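Local atomic coordinates of uncharacterized protein Atu2773 (Agrobacterium tumefaciens, PDB entry 2QV5), a protein that is of unknown function but, as a divergent member of the polysaccharide deacetylase family, may act on polysaccharides or related carbohydrate substrates. Residues Arg28-Ala33 with Arg237-Val242; Ile82-Pro87 with Arg118-Ile123; Asn125-Met130 with Gly155-Asp160. One frame throughout, in Å; residues are numbered along the deposited sequence. Where two conformers were deposited one is given.

Contact 1: Arg28-Ala33 with Arg237-Val242; sequences RGTRVA and RGIEIV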
loop_
_atom_site.group_PDB
_atom_site.type_symbol
_atom_site.label_atom_id
_atom_site.label_comp_id
_atom_site.label_asym_id
_atom_site.label_seq_id
_atom_site.Cartn_x
_atom_site.Cartn_y
_atom_site.Cartn_z
ATOM N N ARG A 28 -1.676 9.190 22.339
ATOM C CA ARG A 28 -1.190 10.379 21.651
ATOM C C ARG A 28 0.315 10.285 21.419
ATOM O O ARG A 28 1.044 9.706 22.228
ATOM C CB ARG A 28 -1.514 11.633 22.467
ATOM C CG ARG A 28 -3.004 11.961 22.547
ATOM C CD ARG A 28 -3.246 13.361 23.120
ATOM N NE ARG A 28 -2.528 14.395 22.370
ATOM C CZ ARG A 28 -2.990 15.007 21.279
ATOM N NH1 ARG A 28 -4.185 14.703 20.785
ATOM N NH2 ARG A 28 -2.249 15.932 20.677
ATOM N N GLY A 29 0.767 10.844 20.304
ATOM C CA GLY A 29 2.197 10.905 19.984
ATOM C C GLY A 29 2.446 10.776 18.497
ATOM O O GLY A 29 1.519 10.526 17.729
ATOM N N THR A 30 3.704 10.931 18.097
ATOM C CA THR A 30 4.114 10.827 16.690
ATOM C C THR A 30 3.876 9.397 16.180
ATOM O O THR A 30 4.236 8.432 16.850
ATOM C CB THR A 30 5.626 11.187 16.538
ATOM O OG1 THR A 30 5.860 12.538 16.964
ATOM C CG2 THR A 30 6.109 11.012 15.109
ATOM N N ARG A 31 3.250 9.254 15.012
ATOM C CA ARG A 31 3.022 7.920 14.456
ATOM C C ARG A 31 3.566 7.838 13.045
ATOM O O ARG A 31 3.557 8.834 12.319
ATOM C CB ARG A 31 1.532 7.586 14.431
ATOM C CG ARG A 31 0.861 7.451 15.779
ATOM C CD ARG A 31 -0.617 7.155 15.602
ATOM N NE ARG A 31 -1.333 8.285 14.997
ATOM C CZ ARG A 31 -2.570 8.219 14.502
ATOM N NH1 ARG A 31 -3.245 7.084 14.543
ATOM N NH2 ARG A 31 -3.130 9.285 13.952
ATOM N N VAL A 32 4.040 6.655 12.661
ATOM C CA VAL A 32 4.600 6.447 11.325
ATOM C C VAL A 32 4.042 5.132 10.783
ATOM O O VAL A 32 4.007 4.152 11.518
ATOM C CB VAL A 32 6.166 6.379 11.384
ATOM C CG1 VAL A 32 6.763 5.701 10.158
ATOM C CG2 VAL A 32 6.786 7.778 11.546
ATOM N N ALA A 33 3.584 5.113 9.529
ATOM C CA ALA A 33 3.329 3.845 8.824
ATOM C C ALA A 33 4.394 3.686 7.753
ATOM O O ALA A 33 4.834 4.666 7.160
ATOM C CB ALA A 33 1.934 3.802 8.192
ATOM N N ARG A 237 12.610 6.964 20.358
ATOM C CA ARG A 237 12.454 8.377 20.022
ATOM C C ARG A 237 10.986 8.840 19.977
ATOM O O ARG A 237 10.653 9.780 19.272
ATOM C CB ARG A 237 13.192 8.693 18.714
ATOM C CG ARG A 237 14.699 8.491 18.819
ATOM C CD ARG A 237 15.450 8.934 17.563
ATOM N NE ARG A 237 14.802 8.487 16.331
ATOM C CZ ARG A 237 14.911 7.267 15.813
ATOM N NH1 ARG A 237 15.644 6.337 16.412
ATOM N NH2 ARG A 237 14.279 6.973 14.686
ATOM N N GLY A 238 10.121 8.194 20.756
ATOM C CA GLY A 238 8.697 8.573 20.828
ATOM C C GLY A 238 7.855 8.361 19.573
ATOM O O GLY A 238 6.835 9.032 19.387
ATOM N N ILE A 239 8.272 7.431 18.717
ATOM C CA ILE A 239 7.545 7.130 17.474
ATOM C C ILE A 239 6.904 5.753 17.573
ATOM O O ILE A 239 7.599 4.770 17.820
ATOM C CB ILE A 239 8.481 7.174 16.243
ATOM C CG1 ILE A 239 8.973 8.607 15.995
ATOM C CG2 ILE A 239 7.782 6.642 14.982
ATOM C CD1 ILE A 239 10.305 8.667 15.313
ATOM N N GLU A 240 5.585 5.696 17.407
ATOM C CA GLU A 240 4.891 4.422 17.267
ATOM C C GLU A 240 4.698 4.081 15.784
ATOM O O GLU A 240 4.123 4.869 15.027
ATOM C CB GLU A 240 3.544 4.434 18.009
ATOM C CG GLU A 240 2.808 3.075 17.956
ATOM C CD GLU A 240 1.649 2.939 18.936
ATOM O OE1 GLU A 240 1.316 3.924 19.631
ATOM O OE2 GLU A 240 1.078 1.820 19.027
ATOM N N ILE A 241 5.183 2.914 15.365
ATOM C CA ILE A 241 4.885 2.419 13.999
ATOM C C ILE A 241 3.519 1.724 13.988
ATOM O O ILE A 241 3.287 0.786 14.751
ATOM C CB ILE A 241 5.986 1.459 13.455
ATOM C CG1 ILE A 241 7.405 2.001 13.756
ATOM C CG2 ILE A 241 5.750 1.138 11.959
ATOM C CD1 ILE A 241 7.800 3.252 13.000
ATOM N N VAL A 242 2.606 2.225 13.165
ATOM C CA VAL A 242 1.245 1.708 13.126
ATOM C C VAL A 242 0.904 1.251 11.711
ATOM O O VAL A 242 1.554 1.673 10.756
ATOM C CB VAL A 242 0.210 2.768 13.610
ATOM C CG1 VAL A 242 0.548 3.248 15.025
ATOM C CG2 VAL A 242 0.143 3.969 12.659
HETATM O O HOH W 1 5.522 10.978 20.677
#
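The start of strand 30-39 pairs in parallel with strand 239-241, which adds the last strand of the sheet to the first in this beta/alpha-barrel fold of the polysaccharide deacetylase type. Arg31 stands opposite Glu240 and Val32 opposite Ile241. The short strands twist against each other by 32°, and three backbone bonds zigzag between them. Glu240 N donates to Thr30 O, and Glu240 O in turn accepts Val32 N at 3.0 Å, so the same glutamate both gives and receives. Val242 N then closes on Val32 O at 2.9 Å. On its opposite edge strand 30-39 pairs with strand 212-218.

The two faces differ in chemistry. On one, Val32 presses its CG2 against Ile239 CG2 at 3.8 Å, the two side chains meeting at a slant. Ile241 lies alongside Val32, and its second torsion (chi2 -69°) folds CD1 back to within 3.9 Å of Val32 CB; Leu203 and Ala207 of helix 193-210 close over this valine. The other face is more polar. Arg31 lays its CD 4.1 Å from Val242 CG1 and makes a cation-pi contact with Trp24, while OE1 of Glu240 hydrogen-bonds to Ser25 OG. Near Gly238 a water bridges the segments: it accepts from Thr30 N at 3.2 Å and donates to Gly238 O at 2.7 Å.

Contact 2: Ile82-Pro87 with Arg118-Ile123; sequences ILLQIP and RSMAKI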
loop_
_atom_site.group_PDB
_atom_site.type_symbol
_atom_site.label_atom_id
_atom_site.label_comp_id
_atom_site.label_asym_id
_atom_site.label_seq_id
_atom_site.Cartn_x
_atom_site.Cartn_y
_atom_site.Cartn_z
ATOM N N ILE A 82 -1.892 -5.778 5.783
ATOM C CA ILE A 82 -1.581 -6.075 4.380
ATOM C C ILE A 82 -2.333 -5.121 3.442
ATOM O O ILE A 82 -3.495 -4.823 3.705
ATOM C CB ILE A 82 -1.943 -7.569 4.065
ATOM C CG1 ILE A 82 -0.764 -8.502 4.349
ATOM C CG2 ILE A 82 -2.328 -7.792 2.605
ATOM C CD1 ILE A 82 -0.489 -8.790 5.780
ATOM N N LEU A 83 -1.686 -4.682 2.359
ATOM C CA LEU A 83 -2.344 -3.947 1.259
ATOM C C LEU A 83 -2.194 -4.723 -0.048
ATOM O O LEU A 83 -1.191 -5.420 -0.246
ATOM C CB LEU A 83 -1.739 -2.555 1.090
ATOM C CG LEU A 83 -1.916 -1.553 2.234
ATOM C CD1 LEU A 83 -1.236 -0.254 1.931
ATOM C CD2 LEU A 83 -3.385 -1.296 2.521
ATOM N N LEU A 84 -3.185 -4.605 -0.932
ATOM C CA LEU A 84 -3.094 -5.177 -2.273
ATOM C C LEU A 84 -2.593 -4.138 -3.282
ATOM O O LEU A 84 -3.195 -3.089 -3.419
ATOM C CB LEU A 84 -4.469 -5.673 -2.721
ATOM C CG LEU A 84 -4.560 -6.350 -4.092
ATOM C CD1 LEU A 84 -3.614 -7.562 -4.201
ATOM C CD2 LEU A 84 -5.990 -6.745 -4.322
ATOM N N GLN A 85 -1.508 -4.436 -3.991
ATOM C CA GLN A 85 -1.017 -3.520 -5.037
ATOM C C GLN A 85 -1.670 -3.800 -6.384
ATOM O O GLN A 85 -1.544 -4.900 -6.924
ATOM C CB GLN A 85 0.491 -3.603 -5.203
ATOM C CG GLN A 85 1.279 -2.967 -4.109
ATOM C CD GLN A 85 2.764 -3.280 -4.200
ATOM O OE1 GLN A 85 3.180 -4.419 -4.002
ATOM N NE2 GLN A 85 3.568 -2.263 -4.487
ATOM N N ILE A 86 -2.330 -2.789 -6.935
ATOM C CA ILE A 86 -3.049 -2.910 -8.193
ATOM C C ILE A 86 -2.244 -2.297 -9.337
ATOM O O ILE A 86 -1.917 -1.113 -9.289
ATOM C CB ILE A 86 -4.430 -2.217 -8.093
ATOM C CG1 ILE A 86 -5.248 -2.829 -6.953
ATOM C CG2 ILE A 86 -5.195 -2.314 -9.414
ATOM C CD1 ILE A 86 -5.578 -4.285 -7.178
ATOM N N PRO A 87 -1.923 -3.099 -10.371
ATOM C CA PRO A 87 -1.188 -2.571 -11.531
ATOM C C PRO A 87 -2.011 -1.547 -12.333
ATOM O O PRO A 87 -3.119 -1.851 -12.765
ATOM C CB PRO A 87 -0.896 -3.826 -12.369
ATOM C CG PRO A 87 -1.902 -4.822 -11.958
ATOM C CD PRO A 87 -2.225 -4.535 -10.514
ATOM N N ARG A 118 -10.409 -9.170 -10.636
ATOM C CA ARG A 118 -9.516 -10.308 -10.761
ATOM C C ARG A 118 -8.342 -10.218 -9.782
ATOM O O ARG A 118 -8.006 -11.205 -9.141
ATOM C CB ARG A 118 -9.020 -10.458 -12.200
ATOM C CG ARG A 118 -10.077 -11.027 -13.132
ATOM C CD ARG A 118 -9.455 -11.614 -14.388
ATOM N NE ARG A 118 -8.946 -10.611 -15.332
ATOM C CZ ARG A 118 -9.694 -9.873 -16.155
ATOM N NH1 ARG A 118 -11.020 -9.979 -16.169
ATOM N NH2 ARG A 118 -9.106 -9.014 -16.975
ATOM N N SER A 119 -7.740 -9.036 -9.657
ATOM C CA SER A 119 -6.657 -8.826 -8.683
ATOM C C SER A 119 -7.136 -8.960 -7.235
ATOM O O SER A 119 -6.471 -9.615 -6.423
ATOM C CB SER A 119 -6.017 -7.460 -8.881
ATOM O OG SER A 119 -5.239 -7.427 -10.064
ATOM N N MET A 120 -8.293 -8.356 -6.941
ATOM C CA MET A 120 -8.917 -8.332 -5.610
ATOM C C MET A 120 -9.141 -9.722 -5.023
ATOM O O MET A 120 -9.077 -9.921 -3.815
ATOM C CB MET A 120 -10.258 -7.575 -5.659
ATOM C CG MET A 120 -10.180 -6.056 -5.576
ATOM S SD MET A 120 -11.824 -5.273 -5.460
ATOM C CE MET A 120 -11.329 -3.588 -5.124
ATOM N N ALA A 121 -9.402 -10.686 -5.900
ATOM C CA ALA A 121 -9.753 -12.038 -5.491
ATOM C C ALA A 121 -8.540 -12.917 -5.187
ATOM O O ALA A 121 -8.692 -14.040 -4.701
ATOM C CB ALA A 121 -10.631 -12.685 -6.579
ATOM N N LYS A 122 -7.339 -12.411 -5.454
ATOM C CA LYS A 122 -6.131 -13.233 -5.318
ATOM C C LYS A 122 -5.624 -13.426 -3.894
ATOM O O LYS A 122 -4.953 -14.419 -3.604
ATOM C CB LYS A 122 -5.027 -12.708 -6.226
ATOM C CG LYS A 122 -5.255 -13.085 -7.683
ATOM C CD LYS A 122 -4.243 -12.421 -8.566
ATOM C CE LYS A 122 -4.460 -12.803 -10.017
ATOM N NZ LYS A 122 -3.510 -12.055 -10.882
ATOM N N ILE A 123 -5.924 -12.467 -3.017
ATOM C CA ILE A 123 -5.678 -12.596 -1.580
ATOM C C ILE A 123 -6.910 -12.141 -0.789
ATOM O O ILE A 123 -7.876 -11.657 -1.357
ATOM C CB ILE A 123 -4.447 -11.773 -1.091
ATOM C CG1 ILE A 123 -4.595 -10.288 -1.429
ATOM C CG2 ILE A 123 -3.127 -12.328 -1.670
ATOM C CD1 ILE A 123 -3.661 -9.406 -0.614
#
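Leu84 sets CG anti to its backbone N (chi1 -178°) and Ile123 turns CG1 in between its own N and carbonyl carbon (chi1 57°), and these two rotations bring the side chains past each other in opposite directions. Leu84 then works as a fork. Its CD1 branch rests 4.0 Å from Ile123 CG1, whereas its CD2 branch pushes into the backbone of the helical segment, 3.6 Å from Met120 CA. The same methyl lies equally near, at 3.6 Å, to Ser119 O. That oxygen is no idle polar atom, for it accepts Lys122 N at 3.1 Å and closes the turn Ser119-Lys122. Ile82 CG2 lies 3.8 Å from Ile123 CD1.

Further along the strand, Ile86 meets the same turn by another route. With chi2 at -64° its CD1 bends toward the helix and packs 3.6 Å from Ser119 CB. Pro87 adds a lighter touch, its ring CD 4.2 Å from Ser119 OG. No hydrogen bond links the segments; methyl groups sit against backbone, Ser119 and Ile123. Leu68 and Met72 of helix 68-78 touch Ile123, continuing the apolar layer beyond the two segments. Ile82 and Leu84 direct their side chains to the covering segment, with Ile86 joining through CD1, as in a beta-alpha-beta crossover, here strand 82-88, helix 109-120 and strand 128-131, the repeated element of a parallel beta/alpha barrel.

Contact 3: Asn125-Met130 with Gly155-Asp160; sequences NYTGVM and GLLFLD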
loop_
_atom_site.group_PDB
_atom_site.type_symbol
_atom_site.label_atom_id
_atom_site.label_comp_id
_atom_site.label_asym_id
_atom_site.label_seq_id
_atom_site.Cartn_x
_atom_site.Cartn_y
_atom_site.Cartn_z
ATOM N N ASN A 125 -8.066 -10.456 3.409
ATOM C CA ASN A 125 -7.644 -9.898 4.685
ATOM C C ASN A 125 -6.714 -8.697 4.568
ATOM O O ASN A 125 -5.826 -8.479 5.403
ATOM C CB ASN A 125 -7.116 -10.997 5.622
ATOM C CG ASN A 125 -8.213 -11.984 6.030
ATOM O OD1 ASN A 125 -9.166 -12.242 5.280
ATOM N ND2 ASN A 125 -8.103 -12.510 7.223
ATOM N N TYR A 126 -6.941 -7.917 3.514
ATOM C CA TYR A 126 -6.216 -6.667 3.299
ATOM C C TYR A 126 -7.121 -5.475 3.618
ATOM O O TYR A 126 -8.333 -5.585 3.512
ATOM C CB TYR A 126 -5.618 -6.581 1.885
ATOM C CG TYR A 126 -6.584 -6.800 0.740
ATOM C CD1 TYR A 126 -7.207 -5.719 0.107
ATOM C CD2 TYR A 126 -6.851 -8.080 0.269
ATOM C CE1 TYR A 126 -8.086 -5.924 -0.953
ATOM C CE2 TYR A 126 -7.723 -8.297 -0.778
ATOM C CZ TYR A 126 -8.333 -7.210 -1.386
ATOM O OH TYR A 126 -9.186 -7.433 -2.434
ATOM N N THR A 127 -6.520 -4.365 4.058
ATOM C CA THR A 127 -7.285 -3.208 4.526
ATOM C C THR A 127 -7.528 -2.249 3.403
ATOM O O THR A 127 -8.395 -1.391 3.491
ATOM C CB THR A 127 -6.562 -2.412 5.643
ATOM O OG1 THR A 127 -5.200 -2.153 5.258
ATOM C CG2 THR A 127 -6.603 -3.167 6.950
ATOM N N GLY A 128 -6.725 -2.352 2.354
ATOM C CA GLY A 128 -6.881 -1.415 1.277
ATOM C C GLY A 128 -6.029 -1.753 0.094
ATOM O O GLY A 128 -5.347 -2.785 0.079
ATOM N N VAL A 129 -6.050 -0.856 -0.885
ATOM C CA VAL A 129 -5.298 -1.044 -2.110
ATOM C C VAL A 129 -4.294 0.088 -2.277
ATOM O O VAL A 129 -4.479 1.194 -1.745
ATOM C CB VAL A 129 -6.208 -1.146 -3.379
ATOM C CG1 VAL A 129 -7.263 -2.240 -3.238
ATOM C CG2 VAL A 129 -6.869 0.184 -3.678
ATOM N N MET A 130 -3.223 -0.191 -3.007
ATOM C CA MET A 130 -2.294 0.862 -3.389
ATOM C C MET A 130 -1.961 0.712 -4.867
ATOM O O MET A 130 -2.098 -0.368 -5.423
ATOM C CB MET A 130 -1.034 0.881 -2.491
ATOM C CG MET A 130 -0.230 -0.413 -2.429
ATOM S SD MET A 130 1.306 -0.401 -1.421
ATOM C CE MET A 130 1.914 1.249 -1.684
ATOM N N GLY A 155 -15.431 -0.718 1.407
ATOM C CA GLY A 155 -14.883 -0.466 2.731
ATOM C C GLY A 155 -13.370 -0.561 2.792
ATOM O O GLY A 155 -12.804 -0.836 3.852
ATOM N N LEU A 156 -12.717 -0.334 1.657
ATOM C CA LEU A 156 -11.268 -0.378 1.564
ATOM C C LEU A 156 -10.700 1.037 1.480
ATOM O O LEU A 156 -11.348 1.952 0.945
ATOM C CB LEU A 156 -10.835 -1.151 0.304
ATOM C CG LEU A 156 -11.228 -2.621 0.150
ATOM C CD1 LEU A 156 -11.203 -3.046 -1.325
ATOM C CD2 LEU A 156 -10.297 -3.493 0.982
ATOM N N LEU A 157 -9.482 1.206 1.994
ATOM C CA LEU A 157 -8.762 2.470 1.860
ATOM C C LEU A 157 -7.960 2.450 0.575
ATOM O O LEU A 157 -7.658 1.380 0.065
ATOM C CB LEU A 157 -7.829 2.691 3.057
ATOM C CG LEU A 157 -6.611 1.784 3.286
ATOM C CD1 LEU A 157 -5.365 2.261 2.544
ATOM C CD2 LEU A 157 -6.343 1.806 4.755
ATOM N N PHE A 158 -7.615 3.631 0.065
ATOM C CA PHE A 158 -6.767 3.778 -1.128
ATOM C C PHE A 158 -5.493 4.530 -0.729
ATOM O O PHE A 158 -5.543 5.687 -0.299
ATOM C CB PHE A 158 -7.546 4.545 -2.221
ATOM C CG PHE A 158 -6.833 4.638 -3.553
ATOM C CD1 PHE A 158 -7.161 3.768 -4.589
ATOM C CD2 PHE A 158 -5.870 5.618 -3.787
ATOM C CE1 PHE A 158 -6.518 3.848 -5.826
ATOM C CE2 PHE A 158 -5.215 5.703 -5.014
ATOM C CZ PHE A 158 -5.542 4.823 -6.037
ATOM N N LEU A 159 -4.348 3.882 -0.868
ATOM C CA LEU A 159 -3.073 4.533 -0.611
ATOM C C LEU A 159 -2.415 4.864 -1.953
ATOM O O LEU A 159 -2.139 3.987 -2.768
ATOM C CB LEU A 159 -2.172 3.644 0.267
ATOM C CG LEU A 159 -0.779 4.204 0.584
ATOM C CD1 LEU A 159 -0.847 5.400 1.534
ATOM C CD2 LEU A 159 0.119 3.137 1.140
ATOM N N ASP A 160 -2.199 6.145 -2.195
ATOM C CA ASP A 160 -1.532 6.575 -3.412
ATOM C C ASP A 160 -0.054 6.733 -3.058
ATOM O O ASP A 160 0.293 7.409 -2.083
ATOM C CB ASP A 160 -2.182 7.883 -3.897
ATOM C CG ASP A 160 -1.695 8.332 -5.282
ATOM O OD1 ASP A 160 -0.473 8.345 -5.546
ATOM O OD2 ASP A 160 -2.556 8.717 -6.104
#
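Gly128 and Leu157 mark the tight part of this parallel strand pair, their CA atoms 4.4 Å apart; the backbone bond before it, Leu157 N to Thr127 O, is the longest of the three. Having no side chain, Gly128 lets its CA approach Leu157 O to 3.1 Å, and Leu157 fills the space beside it, its CG swung in between N and carbonyl carbon (chi1 67°) to lie over the glycine. From here on the backbone bonds are short: Val129 N reaches Leu157 O at 2.9 Å. Leu159 N then meets Val129 O at 2.8 Å, almost straight at 176° and nearly along the C=O axis. The Leu157 N to Thr127 O bond is longer at 3.2 Å but well directed, in the carbonyl plane on a lone pair.

Side-chain packing, by contrast, stays close throughout. Val129 sets CG2 3.7 Å from Phe158 CD1, meeting the ring at a slant. Met130 and Leu159 run side by side on the other face, the thioether bent at its last torsion until CE is 3.8 Å from Leu159 CD2. Near Tyr126, contact is made by Leu156, whose CD2 lies 3.8 Å from Tyr126 CE1, oblique to the ring. All the touching residues are buried, so neither end is a true solvent side.

Ile151 of helix 141-153 touches Val129, Leu156 and Phe158, on the face away from Met130 and Leu159. Three bonds join the pair, while Gly128 and Met130 turn theirs to the neighbouring strand 82-88: hydrogen bonds fix the register and apolar contacts pack around them.

Overall arrangement
The three contacts sample one parallel sheet that curls into a barrel. Contact 2 and contact 3 are neighbours, their centres 9 Å apart, and belong to successive beta-alpha-beta units that share strand 128-131. Two probable hydrogen bonds join them: Ile86 N to Met130 O at 2.9 Å within the sheet, and Tyr126 OH to Met120 O at 2.8 Å. Contact 1 lies farther round, its centre 27 Å from that of contact 2 and 21 Å from that of contact 3, with nearest atoms still about 8 and 7 Å away. Along the chain it encloses both, pairing the first strand of the sheet with the last. None of the three identifies a catalytic site.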